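Local atomic coordinates of probable ss-1,3-N-acetylglucosaminyltransferase (Staphylococcus aureus subsp. aureus N315, PDB entry 6H21), a protein that is probably a glycosyltransferase of family 2, with a GT-A domain and a TarS-type linker domain, here modelled with manganese and uridine-diphosphate-N-acetylglucosamine. Residues Lys20-Ile25 with Asp122-Gly127; Asp51-Ile56 with Lys99-Glu104. One frame throughout, in Å; residues are numbered along the deposited sequence.

In the fold
Interactions 1 and 2 sit at neighbouring places in the same sheet, their centres about 10 Å apart, with strands 22-28 and 52-58 running parallel side by side. Interaction 1 is the more buried and is almost wholly apolar: a lysine chain and a valine pack on a tyrosine of helix 119-129. Interaction 2, only partly buried, combines isoleucine-methionine packing with a water bridge from a glutamate to a backbone amide. Hydrogen bonds from S23 to both E53 and S101, and from Y124 to E104, tie their side chains together, and backbone sheet bonds join the strands. Both segments of interaction 2 fall between those of interaction 1 in the sequence, and no other protein chain touches either.

Interaction 1. Residues Lys20-Ile25 with Asp122-Gly127; sequences KKVSVI and DLYNYG
K21, just ahead of strand 22-28, faces Y124 on helix 119-129 with their CA atoms 7.5 Å apart, the nearest such pair. The lysine chain, extended beyond CG, crosses the tyrosine side chain at about a right angle and lies over one face of its ring. Its methylenes run across the ring from CE1 toward CE2: CB of K21 is 3.6 Å from CE1 of Y124, and CG of K21 is 3.7 Å from CZ of Y124. CD of K21 makes the CH-pi contact, 3.9 Å from the Y124 ring centroid and 23° off the normal, displaced toward the rim. Y124 CG stands anti to the backbone N (chi1 174°), which carries the ring toward K21. V22 adds a looser touch, its CG2 lying 4.1 Å from Y124 CD1. Both polar ends find partners elsewhere: Y124 OH is hydrogen-bonded to E104 OE2, which ties down the far end of the ring, while K21 NZ has a weak, long ion pair with D51. M177 of strand 177-179 packs on V22 and Y124, and Y52 of strand 52-58 lies against V22, so helix 119-129 is seated at the start of strand 22-28.

Interaction 2. Residues Asp51-Ile56 with Lys99-Glu104; sequences DYELII and KMSKAE
E53 OE2 is gripped by two groups: the hydroxyl of S23 on the neighbouring strand, and a water that donates to it at 2.6 Å. The same water accepts from K102 N, 2.8 Å away, and so bridges strand 52-58 to the turn after helix 91-100. The E53 chain is extended beyond CG and carries OE2 toward that turn, whereas OE1 forms a salt bridge with R79. This pairing, with the two bonds at OE2, probably favours the charged form of the carboxylate and restrains its rotation. OE2 does not bond to S101 directly, coming no nearer than 4.1 Å, to S101 CA. S101 OG instead accepts from A103 N at 3.1 Å with an N-H...O angle of 164°, forming an ST turn, and is also hydrogen-bonded to S23 OG. S23 thus links the glutamate to the serine.

Beside this polar patch, the two branches of I55 divide the apolar contact. CG2, placed anti to the backbone N by a chi1 of -53°, meets the end of M100: the thioether bends at chi3 (69°) and lays CE 3.7 Å from I55 CG2. The other branch ends in CD1, which lies 3.9 Å from S101 CB, where the chain leaves the helix.

Helix 91-100 belongs to the crossover from strand 79-82 to strand 105-108, spanning strands 52-58 and 22-28. The contact seats the end of this helix on one face of strand 52-58, while helix 35-43 packs on the other, against L54 and I56. The parallel strand order 79-82, 52-58, 22-28, 105-108 is that of the Rossmann-like sheet of a GT-A fold.

Interaction 1. Residues Lys20-Ile25 with Asp122-Gly127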
loop_
_atom_site.group_PDB
_atom_site.type_symbol
_atom_site.label_atom_id
_atom_site.label_comp_id
_atom_site.label_asym_id
_atom_site.label_seq_id
_atom_site.Cartn_x
_atom_site.Cartn_y
_atom_site.Cartn_z
ATOM N N LYS C 20 25.823 -52.464 11.184
ATOM C CA LYS C 20 24.804 -52.044 12.139
ATOM C C LYS C 20 23.555 -51.594 11.376
ATOM O O LYS C 20 23.655 -51.104 10.251
ATOM C CB LYS C 20 25.309 -50.881 12.997
ATOM C CG LYS C 20 26.589 -51.137 13.777
ATOM C CD LYS C 20 26.407 -52.045 14.957
ATOM C CE LYS C 20 27.682 -52.212 15.752
ATOM N NZ LYS C 20 27.648 -53.454 16.556
ATOM N N LYS C 21 22.388 -51.767 12.006
ATOM C CA LYS C 21 21.130 -51.245 11.497
ATOM C C LYS C 21 21.117 -49.711 11.580
ATOM O O LYS C 21 20.574 -49.048 10.682
ATOM C CB LYS C 21 19.949 -51.797 12.301
ATOM C CG LYS C 21 19.697 -53.292 12.159
ATOM C CD LYS C 21 18.549 -53.761 13.030
ATOM C CE LYS C 21 18.179 -55.212 12.813
ATOM N NZ LYS C 21 17.018 -55.602 13.644
ATOM N N VAL C 22 21.688 -49.166 12.667
ATOM C CA VAL C 22 21.615 -47.732 12.990
ATOM C C VAL C 22 22.899 -47.263 13.687
ATOM O O VAL C 22 23.355 -47.893 14.644
ATOM C CB VAL C 22 20.398 -47.414 13.880
ATOM C CG1 VAL C 22 20.316 -45.925 14.189
ATOM C CG2 VAL C 22 19.096 -47.904 13.273
ATOM N N SER C 23 23.429 -46.127 13.211
ATOM C CA SER C 23 24.372 -45.265 13.925
ATOM C C SER C 23 23.661 -43.994 14.418
ATOM O O SER C 23 23.228 -43.180 13.608
ATOM C CB SER C 23 25.531 -44.876 13.045
ATOM O OG SER C 23 26.258 -46.014 12.618
ATOM N N VAL C 24 23.585 -43.810 15.742
ATOM C CA VAL C 24 23.200 -42.534 16.317
ATOM C C VAL C 24 24.441 -41.635 16.343
ATOM O O VAL C 24 25.474 -42.009 16.899
ATOM C CB VAL C 24 22.572 -42.695 17.710
ATOM C CG1 VAL C 24 22.119 -41.363 18.290
ATOM C CG2 VAL C 24 21.420 -43.679 17.682
ATOM N N ILE C 25 24.323 -40.460 15.713
ATOM C CA ILE C 25 25.399 -39.495 15.591
ATOM C C ILE C 25 25.053 -38.301 16.483
ATOM O O ILE C 25 24.086 -37.590 16.219
ATOM C CB ILE C 25 25.607 -39.092 14.117
ATOM C CG1 ILE C 25 25.949 -40.313 13.254
ATOM C CG2 ILE C 25 26.652 -37.992 13.998
ATOM C CD1 ILE C 25 26.024 -40.038 11.770
ATOM N N ASP C 122 11.394 -49.147 16.514
ATOM C CA ASP C 122 10.139 -48.875 15.810
ATOM C C ASP C 122 10.385 -48.127 14.494
ATOM O O ASP C 122 9.776 -48.472 13.488
ATOM C CB ASP C 122 9.184 -48.051 16.662
ATOM C CG ASP C 122 8.480 -48.864 17.728
ATOM O OD1 ASP C 122 8.928 -50.028 17.993
ATOM O OD2 ASP C 122 7.487 -48.325 18.280
ATOM N N LEU C 123 11.253 -47.109 14.514
ATOM C CA LEU C 123 11.527 -46.323 13.303
ATOM C C LEU C 123 12.255 -47.197 12.273
ATOM O O LEU C 123 11.898 -47.178 11.103
ATOM C CB LEU C 123 12.339 -45.070 13.646
ATOM C CG LEU C 123 11.516 -43.815 13.937
ATOM C CD1 LEU C 123 10.370 -44.097 14.884
ATOM C CD2 LEU C 123 12.397 -42.700 14.486
ATOM N N TYR C 124 13.264 -47.950 12.719
ATOM C CA TYR C 124 14.005 -48.838 11.828
ATOM C C TYR C 124 13.068 -49.890 11.218
ATOM O O TYR C 124 13.118 -50.122 10.020
ATOM C CB TYR C 124 15.165 -49.567 12.518
ATOM C CG TYR C 124 15.830 -50.577 11.610
ATOM C CD1 TYR C 124 16.825 -50.203 10.722
ATOM C CD2 TYR C 124 15.423 -51.904 11.593
ATOM C CE1 TYR C 124 17.408 -51.116 9.854
ATOM C CE2 TYR C 124 15.999 -52.832 10.737
ATOM C CZ TYR C 124 16.993 -52.436 9.858
ATOM O OH TYR C 124 17.572 -53.339 9.000
ATOM N N ASN C 125 12.261 -50.555 12.053
ATOM C CA ASN C 125 11.347 -51.627 11.570
ATOM C C ASN C 125 10.387 -51.052 10.513
ATOM O O ASN C 125 10.175 -51.663 9.462
ATOM C CB ASN C 125 10.579 -52.304 12.713
ATOM C CG ASN C 125 11.430 -53.239 13.549
ATOM O OD1 ASN C 125 12.455 -53.745 13.096
ATOM N ND2 ASN C 125 11.012 -53.473 14.780
ATOM N N TYR C 126 9.820 -49.872 10.790
ATOM C CA TYR C 126 8.840 -49.239 9.899
ATOM C C TYR C 126 9.511 -48.837 8.574
ATOM O O TYR C 126 8.949 -49.013 7.501
ATOM C CB TYR C 126 8.180 -48.061 10.615
ATOM C CG TYR C 126 6.930 -47.537 9.957
ATOM C CD1 TYR C 126 5.796 -48.324 9.841
ATOM C CD2 TYR C 126 6.870 -46.245 9.468
ATOM C CE1 TYR C 126 4.639 -47.848 9.244
ATOM C CE2 TYR C 126 5.723 -45.751 8.869
ATOM C CZ TYR C 126 4.599 -46.554 8.758
ATOM O OH TYR C 126 3.478 -46.064 8.155
ATOM N N GLY C 127 10.731 -48.309 8.667
ATOM C CA GLY C 127 11.566 -48.019 7.514
ATOM C C GLY C 127 11.825 -49.258 6.672
ATOM O O GLY C 127 11.694 -49.226 5.457
#

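Interaction 2. Residues Asp51-Ile56 with Lys99-Glu104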
loop_
_atom_site.group_PDB
_atom_site.type_symbol
_atom_site.label_atom_id
_atom_site.label_comp_id
_atom_site.label_asym_id
_atom_site.label_seq_id
_atom_site.Cartn_x
_atom_site.Cartn_y
_atom_site.Cartn_z
ATOM N N ASP C 51 22.930 -54.275 17.530
ATOM C CA ASP C 51 22.369 -53.848 16.228
ATOM C C ASP C 51 22.546 -52.344 15.976
ATOM O O ASP C 51 22.148 -51.845 14.929
ATOM C CB ASP C 51 20.875 -54.164 16.135
ATOM C CG ASP C 51 20.558 -55.623 15.864
ATOM O OD1 ASP C 51 21.473 -56.363 15.435
ATOM O OD2 ASP C 51 19.392 -56.005 16.095
ATOM N N TYR C 52 23.088 -51.604 16.942
ATOM C CA TYR C 52 23.245 -50.173 16.737
ATOM C C TYR C 52 24.465 -49.670 17.508
ATOM O O TYR C 52 24.988 -50.355 18.364
ATOM C CB TYR C 52 21.950 -49.443 17.105
ATOM C CG TYR C 52 21.688 -49.281 18.580
ATOM C CD1 TYR C 52 21.010 -50.252 19.297
ATOM C CD2 TYR C 52 22.139 -48.160 19.266
ATOM C CE1 TYR C 52 20.783 -50.116 20.656
ATOM C CE2 TYR C 52 21.916 -48.004 20.623
ATOM C CZ TYR C 52 21.231 -48.985 21.319
ATOM O OH TYR C 52 20.983 -48.829 22.643
ATOM N N GLU C 53 24.876 -48.439 17.191
ATOM C CA GLU C 53 25.985 -47.811 17.852
ATOM C C GLU C 53 25.624 -46.352 18.115
ATOM O O GLU C 53 24.846 -45.760 17.386
ATOM C CB GLU C 53 27.264 -47.902 17.011
ATOM C CG GLU C 53 27.140 -47.335 15.601
ATOM C CD GLU C 53 28.368 -47.509 14.711
ATOM O OE1 GLU C 53 29.341 -48.141 15.156
ATOM O OE2 GLU C 53 28.351 -47.019 13.579
ATOM N N LEU C 54 26.242 -45.792 19.145
ATOM C CA LEU C 54 26.237 -44.382 19.362
ATOM C C LEU C 54 27.641 -43.857 19.045
ATOM O O LEU C 54 28.645 -44.350 19.600
ATOM C CB LEU C 54 25.834 -44.123 20.812
ATOM C CG LEU C 54 26.027 -42.690 21.285
ATOM C CD1 LEU C 54 25.164 -41.734 20.487
ATOM C CD2 LEU C 54 25.726 -42.595 22.766
ATOM N N ILE C 55 27.703 -42.905 18.103
ATOM C CA ILE C 55 28.935 -42.213 17.746
ATOM C C ILE C 55 28.859 -40.818 18.360
ATOM O O ILE C 55 28.031 -40.026 17.951
ATOM C CB ILE C 55 29.142 -42.142 16.215
ATOM C CG1 ILE C 55 29.053 -43.519 15.549
ATOM C CG2 ILE C 55 30.452 -41.441 15.883
ATOM C CD1 ILE C 55 29.019 -43.483 14.032
ATOM N N ILE C 56 29.725 -40.539 19.335
ATOM C CA ILE C 56 29.812 -39.208 19.942
ATOM C C ILE C 56 30.997 -38.457 19.316
ATOM O O ILE C 56 32.143 -38.913 19.359
ATOM C CB ILE C 56 29.944 -39.286 21.474
ATOM C CG1 ILE C 56 28.914 -40.239 22.089
ATOM C CG2 ILE C 56 29.864 -37.889 22.075
ATOM C CD1 ILE C 56 29.082 -40.467 23.578
ATOM N N LYS C 99 31.071 -40.097 8.177
ATOM C CA LYS C 99 32.245 -40.803 7.626
ATOM C C LYS C 99 32.579 -42.037 8.481
ATOM O O LYS C 99 33.081 -43.037 7.971
ATOM C CB LYS C 99 33.425 -39.832 7.519
ATOM N N MET C 100 32.285 -41.969 9.784
ATOM C CA MET C 100 32.561 -43.055 10.721
ATOM C C MET C 100 31.520 -44.181 10.621
ATOM O O MET C 100 31.835 -45.320 10.931
ATOM C CB MET C 100 32.610 -42.533 12.161
ATOM C CG MET C 100 33.874 -41.744 12.430
ATOM S SD MET C 100 33.871 -40.863 14.006
ATOM C CE MET C 100 33.966 -42.244 15.143
ATOM N N SER C 101 30.282 -43.864 10.238
ATOM C CA SER C 101 29.217 -44.868 10.217
ATOM C C SER C 101 29.246 -45.649 8.896
ATOM O O SER C 101 29.309 -45.074 7.822
ATOM C CB SER C 101 27.867 -44.230 10.432
ATOM O OG SER C 101 26.830 -45.169 10.188
ATOM N N LYS C 102 29.165 -46.970 9.002
ATOM C CA LYS C 102 28.943 -47.841 7.876
ATOM C C LYS C 102 27.619 -48.572 8.109
ATOM O O LYS C 102 27.445 -49.676 7.644
ATOM C CB LYS C 102 30.116 -48.821 7.709
ATOM C CG LYS C 102 31.452 -48.188 7.328
ATOM N N ALA C 103 26.690 -47.933 8.831
ATOM C CA ALA C 103 25.406 -48.533 9.154
ATOM C C ALA C 103 24.426 -48.358 7.982
ATOM O O ALA C 103 24.717 -47.653 6.998
ATOM C CB ALA C 103 24.869 -47.929 10.434
ATOM N N GLU C 104 23.269 -49.019 8.107
ATOM C CA GLU C 104 22.197 -48.997 7.127
ATOM C C GLU C 104 21.497 -47.633 7.166
ATOM O O GLU C 104 21.210 -47.050 6.140
ATOM C CB GLU C 104 21.205 -50.121 7.439
ATOM C CG GLU C 104 20.234 -50.396 6.307
ATOM C CD GLU C 104 19.281 -51.571 6.500
ATOM O OE1 GLU C 104 18.352 -51.689 5.666
ATOM O OE2 GLU C 104 19.450 -52.362 7.471
HETATM O O HOH W 1 29.251 -48.312 11.457
#